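Local coordinates for protein arabinan endo-1,5-alpha-l-arabinosidase A (Cellvibrio cellulosa, PDB 1GYE) that hydrolyses the alpha-1,5-arabinofuranosyl linkages of linear arabinan, a plant cell-wall polysaccharide, releasing arabinotriose almost exclusively, at residues Y18-G23 with P65-H70; D4-V9 with V273-E278; S88-T93 with W123-P128. All blocks are in the same frame, centred on the assembly; numbering follows the deposited sequence.

Contact 1 of 3, residues Y18-G23 with P65-H70; sequences YLFSTG and PDIYQH. With AHR (alpha-L-arabinofuranose), chain B.
One face of the Phe20 ring is occupied by Ile67: Ile67 CB lies 4.2 Å from the Phe20 ring centroid and 25° off the ring normal, which meets the definition of a CH-pi contact. The isoleucine runs across the CD1, CE1 and CZ side of the ring, its branch at about a right angle to the phenylalanine side chain. With Ile67 CG1 anti to the backbone N (chi1 -177°), that methylene reaches Phe20 CE1 at 3.7 Å, and Ile67 CD1 carries on to Phe20 CZ at 3.8 Å. Val9, Ile28, Leu76 and Leu98 also touch the Phe20 side chain and add to its apolar surroundings.

The two strand segments, parts of strands 16-24 and 61-70, run antiparallel at 149° with axes 7.0 Å apart. Segments 18-23 and 65-70 share no hydrogen bond, and side chains join them, which is consistent with a seam between neighbouring blades of the five-bladed beta-propeller. Nearer the pocket, Pro65 wedges in, Pro65 CG lying 3.9 Å from Phe20 CB, while Pro65 CD abuts Thr22 N at 3.7 Å. Thr22 OG1 turns to other partners, hydrogen bonding with the amide of Ala64 and with Asp7. Thr22 CG2 faces the bound arabinofuranose, 3.3 Å from AHR O2. Next to it, Gly23 adopts backbone angles that call for glycine, and its CA sits beside the O3 hydroxyl of the sugar.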
loop_
_atom_site.group_PDB
_atom_site.type_symbol
_atom_site.label_atom_id
_atom_site.label_comp_id
_atom_site.label_asym_id
_atom_site.label_seq_id
_atom_site.Cartn_x
_atom_site.Cartn_y
_atom_site.Cartn_z
ATOM N N TYR A 18 9.437 -11.758 -4.055
ATOM C CA TYR A 18 8.727 -11.969 -2.819
ATOM C C TYR A 18 7.519 -11.058 -2.836
ATOM O O TYR A 18 7.570 -9.902 -3.309
ATOM C CB TYR A 18 9.641 -11.667 -1.643
ATOM C CG TYR A 18 10.732 -12.708 -1.443
ATOM C CD1 TYR A 18 12.015 -12.509 -1.960
ATOM C CD2 TYR A 18 10.481 -13.912 -0.745
ATOM C CE1 TYR A 18 13.049 -13.474 -1.768
ATOM C CE2 TYR A 18 11.504 -14.897 -0.543
ATOM C CZ TYR A 18 12.791 -14.673 -1.052
ATOM O OH TYR A 18 13.822 -15.624 -0.882
ATOM N N LEU A 19 6.415 -11.614 -2.375
ATOM C CA LEU A 19 5.129 -10.954 -2.445
ATOM C C LEU A 19 4.641 -10.892 -1.001
ATOM O O LEU A 19 4.704 -11.910 -0.283
ATOM C CB LEU A 19 4.186 -11.809 -3.308
ATOM C CG LEU A 19 2.678 -11.526 -3.411
ATOM C CD1 LEU A 19 2.356 -10.068 -3.821
ATOM C CD2 LEU A 19 2.018 -12.530 -4.371
ATOM N N PHE A 20 4.214 -9.714 -0.558
ATOM C CA PHE A 20 3.640 -9.550 0.771
ATOM C C PHE A 20 2.188 -9.118 0.635
ATOM O O PHE A 20 1.836 -8.197 -0.156
ATOM C CB PHE A 20 4.432 -8.533 1.624
ATOM C CG PHE A 20 5.904 -8.841 1.727
ATOM C CD1 PHE A 20 6.749 -8.692 0.623
ATOM C CD2 PHE A 20 6.448 -9.282 2.920
ATOM C CE1 PHE A 20 8.119 -8.998 0.721
ATOM C CE2 PHE A 20 7.812 -9.606 3.039
ATOM C CZ PHE A 20 8.647 -9.449 1.947
ATOM N N SER A 21 1.334 -9.786 1.396
ATOM C CA SER A 21 -0.099 -9.510 1.354
ATOM C C SER A 21 -0.641 -9.281 2.743
ATOM O O SER A 21 -0.162 -9.878 3.742
ATOM C CB SER A 21 -0.828 -10.733 0.741
ATOM O OG SER A 21 -2.228 -10.540 0.709
ATOM N N THR A 22 -1.695 -8.468 2.801
ATOM C CA THR A 22 -2.571 -8.475 3.967
ATOM C C THR A 22 -2.875 -9.949 4.350
ATOM O O THR A 22 -3.217 -10.781 3.499
ATOM C CB THR A 22 -3.875 -7.685 3.627
ATOM O OG1 THR A 22 -3.635 -6.239 3.594
ATOM C CG2 THR A 22 -4.952 -7.910 4.699
ATOM N N GLY A 23 -2.744 -10.282 5.625
ATOM C CA GLY A 23 -3.128 -11.609 6.091
ATOM C C GLY A 23 -2.496 -11.919 7.442
ATOM O O GLY A 23 -1.768 -11.062 7.985
ATOM N N PRO A 65 0.823 -4.221 3.971
ATOM C CA PRO A 65 2.249 -4.134 4.270
ATOM C C PRO A 65 2.935 -3.197 3.290
ATOM O O PRO A 65 2.403 -2.843 2.190
ATOM C CB PRO A 65 2.723 -5.558 4.018
ATOM C CG PRO A 65 1.801 -6.040 2.975
ATOM C CD PRO A 65 0.471 -5.523 3.357
ATOM N N ASP A 66 4.129 -2.781 3.670
ATOM C CA ASP A 66 5.028 -2.250 2.655
ATOM C C ASP A 66 6.435 -2.778 2.893
ATOM O O ASP A 66 6.861 -2.919 4.063
ATOM C CB ASP A 66 4.998 -0.718 2.599
ATOM C CG ASP A 66 5.619 -0.194 1.326
ATOM O OD1 ASP A 66 5.251 -0.715 0.254
ATOM O OD2 ASP A 66 6.501 0.696 1.302
ATOM N N ILE A 67 7.114 -3.131 1.804
ATOM C CA ILE A 67 8.434 -3.711 1.888
ATOM C C ILE A 67 9.453 -2.697 1.372
ATOM O O ILE A 67 9.267 -2.099 0.299
ATOM C CB ILE A 67 8.475 -5.117 1.163
ATOM C CG1 ILE A 67 9.846 -5.810 1.286
ATOM C CG2 ILE A 67 8.071 -5.047 -0.324
ATOM C CD1 ILE A 67 10.321 -6.075 2.719
ATOM N N TYR A 68 10.486 -2.453 2.166
ATOM C CA TYR A 68 11.497 -1.468 1.827
ATOM C C TYR A 68 12.899 -1.951 2.159
ATOM O O TYR A 68 13.122 -2.507 3.244
ATOM C CB TYR A 68 11.220 -0.157 2.566
ATOM C CG TYR A 68 12.048 0.980 2.072
ATOM C CD1 TYR A 68 11.791 1.569 0.808
ATOM C CD2 TYR A 68 13.108 1.461 2.824
ATOM C CE1 TYR A 68 12.548 2.635 0.334
ATOM C CE2 TYR A 68 13.897 2.519 2.348
ATOM C CZ TYR A 68 13.612 3.108 1.105
ATOM O OH TYR A 68 14.416 4.141 0.623
ATOM N N GLN A 69 13.852 -1.704 1.264
ATOM C CA GLN A 69 15.253 -2.201 1.397
ATOM C C GLN A 69 16.210 -1.049 1.685
ATOM O O GLN A 69 16.149 -0.022 1.017
ATOM C CB GLN A 69 15.703 -2.875 0.094
ATOM C CG GLN A 69 15.036 -4.207 -0.225
ATOM C CD GLN A 69 15.891 -5.053 -1.165
ATOM O OE1 GLN A 69 17.057 -5.349 -0.868
ATOM N NE2 GLN A 69 15.325 -5.426 -2.300
ATOM N N HIS A 70 17.078 -1.167 2.674
ATOM C CA HIS A 70 17.796 0.023 3.102
ATOM C C HIS A 70 19.016 -0.402 3.869
ATOM O O HIS A 70 18.905 -1.099 4.866
ATOM C CB HIS A 70 16.855 0.911 3.928
ATOM C CG HIS A 70 17.519 2.051 4.631
ATOM N ND1 HIS A 70 17.537 3.333 4.119
ATOM C CD2 HIS A 70 18.128 2.116 5.841
ATOM C CE1 HIS A 70 18.156 4.134 4.972
ATOM N NE2 HIS A 70 18.538 3.415 6.018
HETATM O O5 AHR B . -6.545 -12.485 0.032
HETATM C C5 AHR B . -5.786 -12.407 1.262
HETATM C C4 AHR B . -6.761 -12.351 2.433
HETATM O O4 AHR B . -7.810 -11.378 2.254
HETATM C C3 AHR B . -6.101 -11.987 3.726
HETATM O O3 AHR B . -5.839 -13.234 4.331
HETATM C C2 AHR B . -7.255 -11.354 4.461
HETATM O O2 AHR B . -6.806 -10.515 5.501
HETATM C C1 AHR B . -8.030 -10.604 3.418
#

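Contact 2 of 3, residues D4-V9 with V273-E278; sequences DVHDPV and VLHAYE. With AHR (alpha-L-arabinofuranose), chain B.
Two hydrogen bonds grip Asp7 OD2, one from His6 ND1 at 2.7 Å and one with the hydroxyl of Thr22, while the other carboxylate oxygen, Asp7 OD1, lies 3.3 Å from His275 CE1 across the contact. Asp7 OD2 is in the plane of the His6 ring, yet the ring approaches it from above the carboxylate plane. At its other nitrogen, His6 NE2 is hydrogen-bonded to Tyr277 OH at 2.7 Å, with a bent angle of 133°; either could be the donor. A weak bond from the amide of Cys211 reaches the same phenolic oxygen. Held at both nitrogens and stacked on one face, the His6 ring probably has little freedom to turn.

That stack is with His275, face to face, the centroids 3.7 Å apart and the planes 26° from parallel. His275 CE1 sits over the centre of the His6 ring, whereas His6 CD2 is nearer the edge of the His275 ring than its middle. The first torsion of His275 sets CG between the backbone N and the carbonyl carbon, turning the ring toward the 4-9 loop, where Asp7 N donates to His275 ND1 at 2.9 Å and a nearly straight 169°. The backbone N of Asp7, probably the catalytic proton acceptor, is thus held by His275, and its carboxylate by His6 together with Thr22. Asp4 OD2 lies 3.2 Å from AHR O5 of the bound sugar, which Gln285 also binds.

Further along, Pro8 CG packs on Leu274 C at 3.6 Å, and Pro8 CB meets a methyl of Val273. The 4-9 loop therefore lies between two sheets: its backbone bonds to Thr22 and Phe20 of strand 16-24, while Pro8 and His6 pack on strand 269-278, with further contacts on strands 255-266, 284-294 and 61-70.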
loop_
_atom_site.group_PDB
_atom_site.type_symbol
_atom_site.label_atom_id
_atom_site.label_comp_id
_atom_site.label_asym_id
_atom_site.label_seq_id
_atom_site.Cartn_x
_atom_site.Cartn_y
_atom_site.Cartn_z
ATOM N N ASP A 4 -4.538 -15.595 -4.300
ATOM C CA ASP A 4 -5.315 -14.549 -3.623
ATOM C C ASP A 4 -4.465 -13.696 -2.646
ATOM O O ASP A 4 -3.875 -14.215 -1.699
ATOM C CB ASP A 4 -6.598 -15.114 -2.987
ATOM C CG ASP A 4 -6.324 -15.997 -1.786
ATOM O OD1 ASP A 4 -5.954 -17.176 -2.015
ATOM O OD2 ASP A 4 -6.455 -15.586 -0.594
ATOM N N VAL A 5 -4.383 -12.395 -2.919
ATOM C CA VAL A 5 -3.701 -11.454 -2.028
ATOM C C VAL A 5 -4.554 -10.217 -1.903
ATOM O O VAL A 5 -5.423 -10.001 -2.741
ATOM C CB VAL A 5 -2.298 -11.023 -2.540
ATOM C CG1 VAL A 5 -1.380 -12.228 -2.737
ATOM C CG2 VAL A 5 -2.390 -10.208 -3.802
ATOM N N HIS A 6 -4.328 -9.421 -0.859
ATOM C CA HIS A 6 -5.012 -8.126 -0.690
ATOM C C HIS A 6 -3.936 -7.121 -0.365
ATOM O O HIS A 6 -3.000 -7.422 0.384
ATOM C CB HIS A 6 -6.047 -8.165 0.449
ATOM C CG HIS A 6 -7.302 -7.348 0.202
ATOM N ND1 HIS A 6 -7.498 -6.074 0.729
ATOM C CD2 HIS A 6 -8.447 -7.655 -0.466
ATOM C CE1 HIS A 6 -8.688 -5.631 0.359
ATOM N NE2 HIS A 6 -9.286 -6.571 -0.360
ATOM N N ASP A 7 -4.050 -5.929 -0.938
ATOM C CA ASP A 7 -3.108 -4.859 -0.624
ATOM C C ASP A 7 -1.609 -5.294 -0.862
ATOM O O ASP A 7 -0.723 -5.057 -0.039
ATOM C CB ASP A 7 -3.403 -4.339 0.819
ATOM C CG ASP A 7 -4.917 -4.316 1.139
ATOM O OD1 ASP A 7 -5.674 -3.660 0.398
ATOM O OD2 ASP A 7 -5.462 -4.953 2.074
ATOM N N PRO A 8 -1.334 -5.903 -2.017
ATOM C CA PRO A 8 -0.022 -6.528 -2.270
ATOM C C PRO A 8 1.157 -5.585 -2.396
ATOM O O PRO A 8 1.008 -4.455 -2.932
ATOM C CB PRO A 8 -0.228 -7.198 -3.613
ATOM C CG PRO A 8 -1.315 -6.396 -4.221
ATOM C CD PRO A 8 -2.246 -6.044 -3.163
ATOM N N VAL A 9 2.323 -6.040 -1.936
ATOM C CA VAL A 9 3.596 -5.408 -2.340
ATOM C C VAL A 9 4.608 -6.478 -2.749
ATOM O O VAL A 9 4.461 -7.671 -2.408
ATOM C CB VAL A 9 4.267 -4.524 -1.222
ATOM C CG1 VAL A 9 3.546 -3.203 -1.025
ATOM C CG2 VAL A 9 4.432 -5.286 0.061
ATOM N N VAL A 273 1.038 -3.361 -9.627
ATOM C CA VAL A 273 0.703 -4.550 -8.838
ATOM C C VAL A 273 -0.492 -4.248 -7.963
ATOM O O VAL A 273 -0.473 -3.297 -7.169
ATOM C CB VAL A 273 1.847 -4.970 -7.890
ATOM C CG1 VAL A 273 1.517 -6.262 -7.223
ATOM C CG2 VAL A 273 3.174 -5.049 -8.599
ATOM N N LEU A 274 -1.535 -5.047 -8.069
ATOM C CA LEU A 274 -2.759 -4.710 -7.350
ATOM C C LEU A 274 -3.567 -5.972 -7.047
ATOM O O LEU A 274 -3.154 -7.078 -7.426
ATOM C CB LEU A 274 -3.584 -3.702 -8.172
ATOM C CG LEU A 274 -3.885 -4.106 -9.621
ATOM C CD1 LEU A 274 -5.030 -5.125 -9.680
ATOM C CD2 LEU A 274 -4.252 -2.921 -10.426
ATOM N N HIS A 275 -4.705 -5.816 -6.365
ATOM C CA HIS A 275 -5.684 -6.891 -6.324
ATOM C C HIS A 275 -6.958 -6.489 -7.067
ATOM O O HIS A 275 -7.269 -5.290 -7.218
ATOM C CB HIS A 275 -5.943 -7.377 -4.901
ATOM C CG HIS A 275 -6.671 -6.400 -4.033
ATOM N ND1 HIS A 275 -6.069 -5.766 -2.963
ATOM C CD2 HIS A 275 -7.963 -5.992 -4.029
ATOM C CE1 HIS A 275 -6.942 -4.974 -2.365
ATOM N NE2 HIS A 275 -8.102 -5.096 -2.988
ATOM N N ALA A 276 -7.649 -7.498 -7.587
ATOM C CA ALA A 276 -8.919 -7.299 -8.278
ATOM C C ALA A 276 -9.892 -8.408 -7.871
ATOM O O ALA A 276 -9.476 -9.528 -7.691
ATOM C CB ALA A 276 -8.691 -7.304 -9.749
ATOM N N TYR A 277 -11.172 -8.066 -7.696
ATOM C CA TYR A 277 -12.217 -9.007 -7.282
ATOM C C TYR A 277 -12.867 -9.688 -8.487
ATOM O O TYR A 277 -13.498 -9.013 -9.344
ATOM C CB TYR A 277 -13.292 -8.314 -6.423
ATOM C CG TYR A 277 -12.708 -7.576 -5.285
ATOM C CD1 TYR A 277 -12.284 -8.238 -4.114
ATOM C CD2 TYR A 277 -12.548 -6.203 -5.353
ATOM C CE1 TYR A 277 -11.707 -7.518 -3.043
ATOM C CE2 TYR A 277 -11.980 -5.493 -4.300
ATOM C CZ TYR A 277 -11.547 -6.134 -3.157
ATOM O OH TYR A 277 -10.966 -5.350 -2.157
ATOM N N GLU A 278 -12.687 -11.010 -8.557
ATOM C CA GLU A 278 -13.222 -11.847 -9.651
ATOM C C GLU A 278 -14.699 -12.203 -9.456
ATOM O O GLU A 278 -15.028 -13.010 -8.584
ATOM C CB GLU A 278 -12.385 -13.132 -9.810
ATOM C CG GLU A 278 -12.575 -13.821 -11.158
ATOM C CD GLU A 278 -11.559 -14.924 -11.474
ATOM O OE1 GLU A 278 -10.809 -15.390 -10.581
ATOM O OE2 GLU A 278 -11.509 -15.326 -12.659
HETATM O O5 AHR B . -6.545 -12.485 0.032
HETATM C C5 AHR B . -5.786 -12.407 1.262
HETATM C C4 AHR B . -6.761 -12.351 2.433
HETATM O O4 AHR B . -7.810 -11.378 2.254
HETATM C C3 AHR B . -6.101 -11.987 3.726
HETATM O O3 AHR B . -5.839 -13.234 4.331
HETATM C C2 AHR B . -7.255 -11.354 4.461
HETATM O O2 AHR B . -6.806 -10.515 5.501
HETATM C C1 AHR B . -8.030 -10.604 3.418
#

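Contact 3 of 3, residues S88-T93 with W123-P128; sequences SAIGVT and WNAIAP
Ser88 and Ile90 carry the tight part of this contact, pressing against the loop 124-128; the 88-90 and 124-128 directions are 18° apart. Ser88 OG donates to Asn124 OD1 at 2.7 Å, in the carbonyl plane and with a C=O...donor angle of 148°. The hydroxyl is placed there by a first torsion that sets OG anti to the carbonyl carbon (chi1 -58°), and it also hydrogen bonds with Ser81 OG.

An inverse gamma turn pivots on Ala125, closed by the bond from Ile126 N to Asn124 O at 2.7 Å. The turn leaves Ala125 O against the isoleucine, 3.2 Å from Ile90 CG1, while Ala125 CB approaches Ile90 CD1 at 4.2 Å. The other branch, Ile90 CG2, meets Pro128 CG at 3.7 Å as the two side chains run antiparallel alongside each other. Met140 touches both residues, extending this apolar patch onto strand 138-142 of a neighbouring sheet.

The packing ends quickly on both sides. Ala89 points its methyl away from the loop, and from Gly91 onward the strand has left it. At the opposite end Trp123 is partly exposed and makes no contact with the strand segment, its ring meeting those of Trp167 and Phe142 instead.

Chemically, the contact pairs one polar anchor with an aliphatic patch. The serine takes the carbonyl end of the Asn124 amide, a bond consistent with the modelled orientation of that amide, with ND2 toward the arabinofuranose in the pocket. There ND2 makes a weak hydrogen bond to a sugar hydroxyl, so Ser88 probably acts as a second-shell residue that orients the substrate-binding Asn124.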
loop_
_atom_site.group_PDB
_atom_site.type_symbol
_atom_site.label_atom_id
_atom_site.label_comp_id
_atom_site.label_asym_id
_atom_site.label_seq_id
_atom_site.Cartn_x
_atom_site.Cartn_y
_atom_site.Cartn_z
ATOM N N SER A 88 -5.720 2.500 15.314
ATOM C CA SER A 88 -4.822 1.862 14.385
ATOM C C SER A 88 -3.385 2.262 14.672
ATOM O O SER A 88 -3.137 3.346 15.230
ATOM C CB SER A 88 -5.177 2.274 12.950
ATOM O OG SER A 88 -6.515 1.934 12.639
ATOM N N ALA A 89 -2.445 1.405 14.262
ATOM C CA ALA A 89 -1.029 1.770 14.291
ATOM C C ALA A 89 -0.271 1.052 13.205
ATOM O O ALA A 89 -0.644 -0.038 12.769
ATOM C CB ALA A 89 -0.426 1.491 15.607
ATOM N N ILE A 90 0.772 1.699 12.736
ATOM C CA ILE A 90 1.643 1.101 11.763
ATOM C C ILE A 90 2.925 0.792 12.495
ATOM O O ILE A 90 3.519 1.686 13.132
ATOM C CB ILE A 90 1.929 2.046 10.604
ATOM C CG1 ILE A 90 0.670 2.268 9.790
ATOM C CG2 ILE A 90 2.987 1.466 9.652
ATOM C CD1 ILE A 90 0.761 3.592 8.931
ATOM N N GLY A 91 3.345 -0.463 12.375
ATOM C CA GLY A 91 4.624 -0.912 12.910
ATOM C C GLY A 91 5.643 -1.339 11.838
ATOM O O GLY A 91 5.334 -1.379 10.608
ATOM N N VAL A 92 6.866 -1.654 12.273
ATOM C CA VAL A 92 7.772 -2.206 11.325
ATOM C C VAL A 92 8.615 -3.324 11.881
ATOM O O VAL A 92 9.012 -3.334 13.046
ATOM C CB VAL A 92 8.606 -1.141 10.644
ATOM C CG1 VAL A 92 9.673 -0.544 11.597
ATOM C CG2 VAL A 92 9.216 -1.716 9.364
ATOM N N THR A 93 8.899 -4.287 11.035
ATOM C CA THR A 93 9.753 -5.339 11.476
ATOM C C THR A 93 10.807 -5.547 10.405
ATOM O O THR A 93 10.563 -5.268 9.212
ATOM C CB THR A 93 8.943 -6.585 11.796
ATOM O OG1 THR A 93 9.846 -7.611 12.143
ATOM C CG2 THR A 93 8.295 -7.154 10.559
ATOM N N TRP A 123 -7.131 11.100 10.845
ATOM C CA TRP A 123 -6.439 10.258 9.893
ATOM C C TRP A 123 -6.369 8.908 10.531
ATOM O O TRP A 123 -6.620 8.811 11.708
ATOM C CB TRP A 123 -5.026 10.769 9.587
ATOM C CG TRP A 123 -4.179 11.420 10.718
ATOM C CD1 TRP A 123 -4.071 12.742 10.987
ATOM C CD2 TRP A 123 -3.292 10.761 11.645
ATOM N NE1 TRP A 123 -3.197 12.958 12.029
ATOM C CE2 TRP A 123 -2.705 11.760 12.454
ATOM C CE3 TRP A 123 -2.927 9.430 11.867
ATOM C CZ2 TRP A 123 -1.765 11.473 13.469
ATOM C CZ3 TRP A 123 -1.995 9.128 12.896
ATOM C CH2 TRP A 123 -1.430 10.145 13.676
ATOM N N ASN A 124 -6.042 7.869 9.770
ATOM C CA ASN A 124 -6.130 6.509 10.218
ATOM C C ASN A 124 -4.797 5.892 9.912
ATOM O O ASN A 124 -4.445 5.791 8.752
ATOM C CB ASN A 124 -7.202 5.816 9.388
ATOM C CG ASN A 124 -7.553 4.462 9.930
ATOM O OD1 ASN A 124 -7.060 4.051 11.003
ATOM N ND2 ASN A 124 -8.432 3.743 9.215
ATOM N N ALA A 125 -4.008 5.529 10.926
ATOM C CA ALA A 125 -2.657 5.009 10.672
ATOM C C ALA A 125 -2.695 3.582 10.106
ATOM O O ALA A 125 -2.344 2.623 10.783
ATOM C CB ALA A 125 -1.830 5.041 11.956
ATOM N N ILE A 126 -3.161 3.446 8.871
ATOM C CA ILE A 126 -2.954 2.231 8.101
ATOM C C ILE A 126 -2.322 2.531 6.737
ATOM O O ILE A 126 -2.264 3.694 6.302
ATOM C CB ILE A 126 -4.271 1.434 7.932
ATOM C CG1 ILE A 126 -5.259 2.196 7.072
ATOM C CG2 ILE A 126 -4.923 1.034 9.319
ATOM C CD1 ILE A 126 -6.452 1.330 6.721
ATOM N N ALA A 127 -1.792 1.473 6.110
ATOM C CA ALA A 127 -1.436 1.443 4.706
ATOM C C ALA A 127 -0.242 2.232 4.389
ATOM O O ALA A 127 -0.306 3.125 3.547
ATOM C CB ALA A 127 -2.582 1.891 3.853
ATOM N N PRO A 128 0.872 1.932 5.045
ATOM C CA PRO A 128 2.103 2.713 4.838
ATOM C C PRO A 128 2.670 2.494 3.443
ATOM O O PRO A 128 2.391 1.458 2.849
ATOM C CB PRO A 128 3.050 2.148 5.870
ATOM C CG PRO A 128 2.534 0.735 6.036
ATOM C CD PRO A 128 1.033 0.866 6.048
#

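From the N terminus, 4-9 opens contact 2, whose partner 273-278 arrives only after 263 intervening residues. Inside that long loop lie two shorter ones in series: contact 1 joins 18-23 to 65-70, then contact 3 joins 88-93 to 123-128. Neither crosses the other. Contact 1 ties strand 16-24 to strand 61-70, probably from one blade to the next; contact 3 holds strand 88-95 against the loop before strand 129-132; and contact 2 brings the N-terminal loop to the last sheet, consistent with closing the propeller ring. Contacts 1 and 2 meet through Thr22 and Asp7, contacts 1 and 3 through Asp66 and Pro128. Contacts 2 and 3, on opposite sides of the chain's centre, do not touch.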